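PDB 3RNS: cupin 2 conserved barrel domain protein from Leptotrichia buccalis, which is of unknown function, but its two cupin-like beta barrels suggest a small-molecule or metal-binding role of the kind common in the cupin superfamily. Local coordinates for residues Y61-N67 against D99-E105; I79-L85 against S127-L131. All blocks are in the same frame, centred on the assembly; numbering follows the deposited sequence.

Contact 1 of 2, residues Y61-N67 against D99-E105; sequences YYCFNGN and DNLKLIE
Tyr61-Asn67 and Asp99-Glu105 are antiparallel neighbours in the N-terminal cupin barrel, with Tyr61 opposite Glu105. Tyr62 and Ile104 form a hydrogen-bonded pair, with Ile104 N 2.7 Å from Tyr62 O. Beyond Cys63 and Leu103 the first strand carries an extra residue: Lys102 O receives Phe64 N, while Lys102 N donates to Asn65 O, a pattern consistent with a beta bulge. Phe64 has CG between its backbone N and carbonyl carbon (chi1 64°), which swings the ring across to Lys102; CB of Lys102 lies over one face, 3.8 Å from the Phe64 ring centroid, as a CH-pi contact. The extended lysine runs on to Ile19 O and Asn16 OD1.

On the face that meets strand 93-97, CD1 of Leu101 packs 3.5 Å from Cys63 SG, and Leu103 sets CD2 against Cys63 CB and CD1 against Tyr61 CD1. The Tyr61 ring runs along the glutamate chain, its plane steeply turned (79°) from the carboxylate, and Tyr61 OH donates to Glu105 OE2 at 2.7 Å, on the anti side and well out of the carboxylate plane. Tyr38 holds OE1; an acetate ion, probably from the crystallisation liquor, lies nearby.

Asp99 clasps Asn67 twice: OD1 receives Asn67 N on its syn lone pair at 2.7 Å, and OD2 receives Asn67 ND2 at 2.8 Å. Gly66 suits the turn, having positive phi and no CB to strike Asn100 O. Asn65 ND2 also bonds Asn100 O. An alanine in place of Asp99 would remove both acceptors and is likely to leave the Asn67 backbone N-H without its mate and the Asn67 side-chain amide held mainly through OD1, by Ser80 OG. Backbone bonds set the pairing, and the polar groups at either end probably reinforce it.

Contact 2 of 2, residues I79-L85 against S127-L131; sequences ISNGDFL and SAFNL
With chi1 of -174°, Phe84 turns its ring away from the backbone N, while Phe129 takes the less roomy setting between N and carbonyl carbon (chi1 55°); together these set the two rings next to each other on one face of the sheet. Phe84 CD1 comes 3.5 Å from Phe129 CZ, with the ring planes inclined at 58°. Phe129 also folds one face over the Phe84 backbone, so that Phe84 O and CB lie beneath it. Leu131 CD1 reaches Phe84 CB at 3.9 Å, and Tyr62 lies next to the leucine, an apolar setting that suits Phe84 and Leu131, both buried.

Three backbone bonds hold the strands together. Phe84 and Phe129 exchange a pair, with Phe84 N 2.8 Å from Phe129 O and Phe129 N 3.0 Å from Phe84 O. Further along, Leu131 N meets Gly82 O almost head-on along its C=O direction at 3.0 Å. Ala128 is small enough to sit close to Leu85, whose CD1 lies 3.6 Å from Ala128 N.

A type II turn from Ser80 to Asp83 leads into the strand. Gly82, with positive phi, occupies its third position, where a CB would jam against the preceding carbonyl and clash with Asn130 ND2. Asp83 OD2 accepts Ser80 N at 2.8 Å, bracing the turn across its base. A water donating to Asn81 O accepts a bond from Asn130 ND2, linking the turn to the other segment, while Asn130 OD1 is taken by Glu133 N. The turn carries the chain from strand 76-80 of one sheet of the N-terminal cupin barrel into strand 83-87 of the other, whose outer edge is covered by the short antiparallel strand 129-130.

In the fold
From the N terminus the chain passes 61-67, then 79-85, 99-105 and 127-131, so the segments alternate and the two contacts cross rather than nest. Contact 1 closes a loop of 31 residues that holds the 79-85 turn; contact 2 closes one of 41 residues that holds 99-105 and the unmodelled 111-126. Both reach one antiparallel sheet, in which strand 59-65 lies between strands 101-108 and 83-87. Cys63 O to Gly82 N and Tyr61 N to Leu85 O, both 2.8 Å and probable hydrogen bonds, join the contacts directly. Together they order four neighbouring strands, ending at 129-130, from which the chain goes on to the second barrel.

Contact 1 of 2, residues Y61-N67 against D99-E105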
# COMPACT_ATOMS: atom_id res chain seq x y z
N TYR A 61 7.33 -2.22 -2.27
CA TYR A 61 7.21 -0.79 -2.20
C TYR A 61 6.10 -0.34 -3.09
O TYR A 61 6.04 -0.79 -4.26
CB TYR A 61 8.50 -0.13 -2.68
CG TYR A 61 9.62 -0.34 -1.69
CD1 TYR A 61 9.70 0.43 -0.55
CD2 TYR A 61 10.56 -1.36 -1.86
CE1 TYR A 61 10.69 0.26 0.38
CE2 TYR A 61 11.56 -1.55 -0.92
CZ TYR A 61 11.61 -0.73 0.19
OH TYR A 61 12.55 -0.90 1.16
N TYR A 62 5.25 0.54 -2.56
CA TYR A 62 4.30 1.29 -3.39
C TYR A 62 4.63 2.77 -3.26
O TYR A 62 4.71 3.31 -2.13
CB TYR A 62 2.84 1.00 -2.96
CG TYR A 62 1.85 1.86 -3.72
CD1 TYR A 62 1.64 1.64 -5.09
CD2 TYR A 62 1.22 2.93 -3.13
CE1 TYR A 62 0.81 2.43 -5.82
CE2 TYR A 62 0.34 3.74 -3.89
CZ TYR A 62 0.16 3.48 -5.23
OH TYR A 62 -0.66 4.21 -6.01
N CYS A 63 4.87 3.44 -4.38
CA CYS A 63 5.25 4.85 -4.38
C CYS A 63 4.02 5.72 -4.53
O CYS A 63 3.25 5.59 -5.51
CB CYS A 63 6.25 5.12 -5.51
SG CYS A 63 6.67 6.82 -5.70
N PHE A 64 3.81 6.61 -3.56
CA PHE A 64 2.69 7.52 -3.60
C PHE A 64 3.07 9.00 -3.74
O PHE A 64 2.21 9.88 -3.61
CB PHE A 64 1.75 7.23 -2.39
CG PHE A 64 2.34 7.48 -1.01
CD1 PHE A 64 3.02 6.47 -0.30
CD2 PHE A 64 2.12 8.71 -0.37
CE1 PHE A 64 3.50 6.72 0.93
CE2 PHE A 64 2.58 8.93 0.89
CZ PHE A 64 3.29 7.96 1.54
N ASN A 65 4.33 9.29 -4.05
CA ASN A 65 4.76 10.67 -4.33
C ASN A 65 6.15 10.62 -4.87
O ASN A 65 7.03 9.91 -4.33
CB ASN A 65 4.81 11.57 -3.07
CG ASN A 65 4.73 13.08 -3.41
OD1 ASN A 65 3.68 13.59 -3.78
ND2 ASN A 65 5.83 13.81 -3.23
N GLY A 66 6.37 11.45 -5.88
CA GLY A 66 7.70 11.73 -6.35
C GLY A 66 8.29 10.67 -7.24
O GLY A 66 7.59 9.85 -7.84
N ASN A 67 9.62 10.71 -7.32
CA ASN A 67 10.39 9.93 -8.26
C ASN A 67 11.65 9.51 -7.60
O ASN A 67 12.22 10.32 -6.93
CB ASN A 67 10.84 10.81 -9.46
CG ASN A 67 9.71 11.19 -10.35
OD1 ASN A 67 9.23 10.37 -11.14
ND2 ASN A 67 9.24 12.42 -10.21
N ASP A 99 13.43 13.60 -6.10
CA ASP A 99 12.65 14.72 -5.57
C ASP A 99 12.08 14.19 -4.22
O ASP A 99 12.71 13.31 -3.59
CB ASP A 99 11.55 15.07 -6.57
CG ASP A 99 10.71 13.88 -6.94
OD1 ASP A 99 10.63 12.92 -6.11
OD2 ASP A 99 10.14 13.90 -8.06
N ASN A 100 10.93 14.67 -3.76
CA ASN A 100 10.39 14.15 -2.47
C ASN A 100 9.67 12.81 -2.69
O ASN A 100 8.53 12.78 -3.11
CB ASN A 100 9.46 15.18 -1.86
CG ASN A 100 8.95 14.77 -0.44
OD1 ASN A 100 8.00 15.38 0.02
ND2 ASN A 100 9.58 13.77 0.24
N LEU A 101 10.37 11.72 -2.43
CA LEU A 101 9.91 10.38 -2.71
C LEU A 101 9.22 9.83 -1.48
O LEU A 101 9.77 9.87 -0.39
CB LEU A 101 11.10 9.50 -3.06
CG LEU A 101 10.74 8.07 -3.38
CD1 LEU A 101 9.82 7.98 -4.65
CD2 LEU A 101 12.03 7.29 -3.50
N LYS A 102 7.99 9.35 -1.65
CA LYS A 102 7.27 8.77 -0.54
C LYS A 102 6.87 7.35 -0.90
O LYS A 102 6.42 7.06 -2.02
CB LYS A 102 6.04 9.61 -0.18
CG LYS A 102 6.43 11.04 0.29
CD LYS A 102 5.24 11.81 0.74
CE LYS A 102 5.61 13.26 1.12
NZ LYS A 102 4.37 13.96 1.55
N LEU A 103 7.00 6.46 0.07
CA LEU A 103 6.87 5.02 -0.21
C LEU A 103 6.12 4.38 0.91
O LEU A 103 6.33 4.73 2.10
CB LEU A 103 8.25 4.40 -0.27
CG LEU A 103 9.26 4.82 -1.34
CD1 LEU A 103 10.59 4.20 -1.05
CD2 LEU A 103 8.76 4.46 -2.76
N ILE A 104 5.24 3.42 0.56
CA ILE A 104 4.78 2.44 1.51
C ILE A 104 5.73 1.24 1.39
O ILE A 104 5.95 0.75 0.28
CB ILE A 104 3.33 1.92 1.22
CG1 ILE A 104 2.33 3.07 1.06
CG2 ILE A 104 2.90 0.95 2.33
CD1 ILE A 104 0.89 2.62 0.75
N GLU A 105 6.29 0.76 2.50
CA GLU A 105 7.16 -0.38 2.51
C GLU A 105 6.43 -1.51 3.24
O GLU A 105 6.02 -1.35 4.37
CB GLU A 105 8.49 -0.08 3.25
CG GLU A 105 9.44 -1.28 3.33
CD GLU A 105 10.71 -1.01 4.16
OE1 GLU A 105 10.74 -1.41 5.34
OE2 GLU A 105 11.68 -0.42 3.63

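Contact 2 of 2, residues I79-L85 against S127-L131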
# COMPACT_ATOMS: atom_id res chain seq x y z
N ILE A 79 11.58 4.37 -10.19
CA ILE A 79 10.29 4.24 -9.51
C ILE A 79 9.64 5.61 -9.46
O ILE A 79 10.30 6.62 -9.24
CB ILE A 79 10.40 3.55 -8.08
CG1 ILE A 79 9.00 3.14 -7.58
CG2 ILE A 79 11.05 4.45 -7.02
CD1 ILE A 79 9.00 2.19 -6.32
N SER A 80 8.35 5.63 -9.71
CA SER A 80 7.57 6.86 -9.76
C SER A 80 6.23 6.69 -9.07
O SER A 80 5.79 5.55 -8.77
CB SER A 80 7.37 7.27 -11.23
OG SER A 80 6.73 8.54 -11.28
N ASN A 81 5.57 7.81 -8.82
CA ASN A 81 4.23 7.79 -8.23
C ASN A 81 3.27 6.80 -8.93
O ASN A 81 3.16 6.83 -10.11
CB ASN A 81 3.61 9.19 -8.35
CG ASN A 81 2.42 9.40 -7.42
OD1 ASN A 81 1.89 10.48 -7.39
ND2 ASN A 81 2.01 8.38 -6.69
N GLY A 82 2.58 5.95 -8.17
CA GLY A 82 1.73 4.89 -8.72
C GLY A 82 2.39 3.54 -8.95
O GLY A 82 1.73 2.54 -9.28
N ASP A 83 3.70 3.48 -8.79
CA ASP A 83 4.43 2.27 -9.09
C ASP A 83 4.55 1.34 -7.89
O ASP A 83 4.68 1.81 -6.76
CB ASP A 83 5.83 2.57 -9.54
CG ASP A 83 5.90 3.11 -10.96
OD1 ASP A 83 4.96 2.90 -11.76
OD2 ASP A 83 6.95 3.71 -11.26
N PHE A 84 4.61 0.05 -8.20
CA PHE A 84 4.85 -1.02 -7.27
C PHE A 84 6.12 -1.75 -7.67
O PHE A 84 6.37 -1.95 -8.88
CB PHE A 84 3.68 -1.96 -7.35
CG PHE A 84 3.70 -3.05 -6.35
CD1 PHE A 84 4.19 -4.30 -6.67
CD2 PHE A 84 3.25 -2.82 -5.07
CE1 PHE A 84 4.18 -5.34 -5.71
CE2 PHE A 84 3.26 -3.83 -4.11
CZ PHE A 84 3.71 -5.08 -4.44
N LEU A 85 6.92 -2.15 -6.67
CA LEU A 85 8.13 -2.90 -6.88
C LEU A 85 8.34 -3.94 -5.77
O LEU A 85 8.16 -3.63 -4.59
CB LEU A 85 9.33 -1.93 -6.86
CG LEU A 85 10.76 -2.50 -7.02
CD1 LEU A 85 10.96 -3.12 -8.40
CD2 LEU A 85 11.73 -1.39 -6.83
N SER A 127 11.43 -5.35 -12.01
CA SER A 127 10.95 -4.08 -12.58
C SER A 127 9.69 -3.43 -11.93
O SER A 127 8.69 -4.11 -11.68
CB SER A 127 10.70 -4.28 -14.07
OG SER A 127 10.44 -3.02 -14.64
N ALA A 128 9.74 -2.12 -11.67
CA ALA A 128 8.60 -1.38 -11.11
C ALA A 128 7.52 -1.23 -12.19
O ALA A 128 7.84 -1.05 -13.36
CB ALA A 128 9.02 -0.03 -10.63
N PHE A 129 6.26 -1.31 -11.80
CA PHE A 129 5.16 -1.13 -12.73
C PHE A 129 4.00 -0.34 -12.10
O PHE A 129 3.80 -0.38 -10.87
CB PHE A 129 4.66 -2.50 -13.22
CG PHE A 129 4.29 -3.43 -12.12
CD1 PHE A 129 5.25 -4.21 -11.49
CD2 PHE A 129 2.98 -3.52 -11.69
CE1 PHE A 129 4.92 -5.04 -10.44
CE2 PHE A 129 2.64 -4.36 -10.67
CZ PHE A 129 3.61 -5.14 -10.04
N ASN A 130 3.21 0.32 -12.94
CA ASN A 130 2.04 1.06 -12.48
C ASN A 130 0.98 0.09 -12.02
O ASN A 130 0.54 -0.79 -12.76
CB ASN A 130 1.52 2.03 -13.56
CG ASN A 130 0.35 2.87 -13.08
OD1 ASN A 130 -0.80 2.43 -13.05
ND2 ASN A 130 0.65 4.08 -12.63
N LEU A 131 0.56 0.23 -10.76
CA LEU A 131 -0.33 -0.72 -10.14
C LEU A 131 -1.77 -0.61 -10.67
O LEU A 131 -2.38 -1.62 -10.98
CB LEU A 131 -0.30 -0.50 -8.63
CG LEU A 131 -0.73 -1.62 -7.74
CD1 LEU A 131 -0.02 -2.89 -8.11
CD2 LEU A 131 -0.43 -1.20 -6.32
O HOH W 1 3.44 4.83 -12.21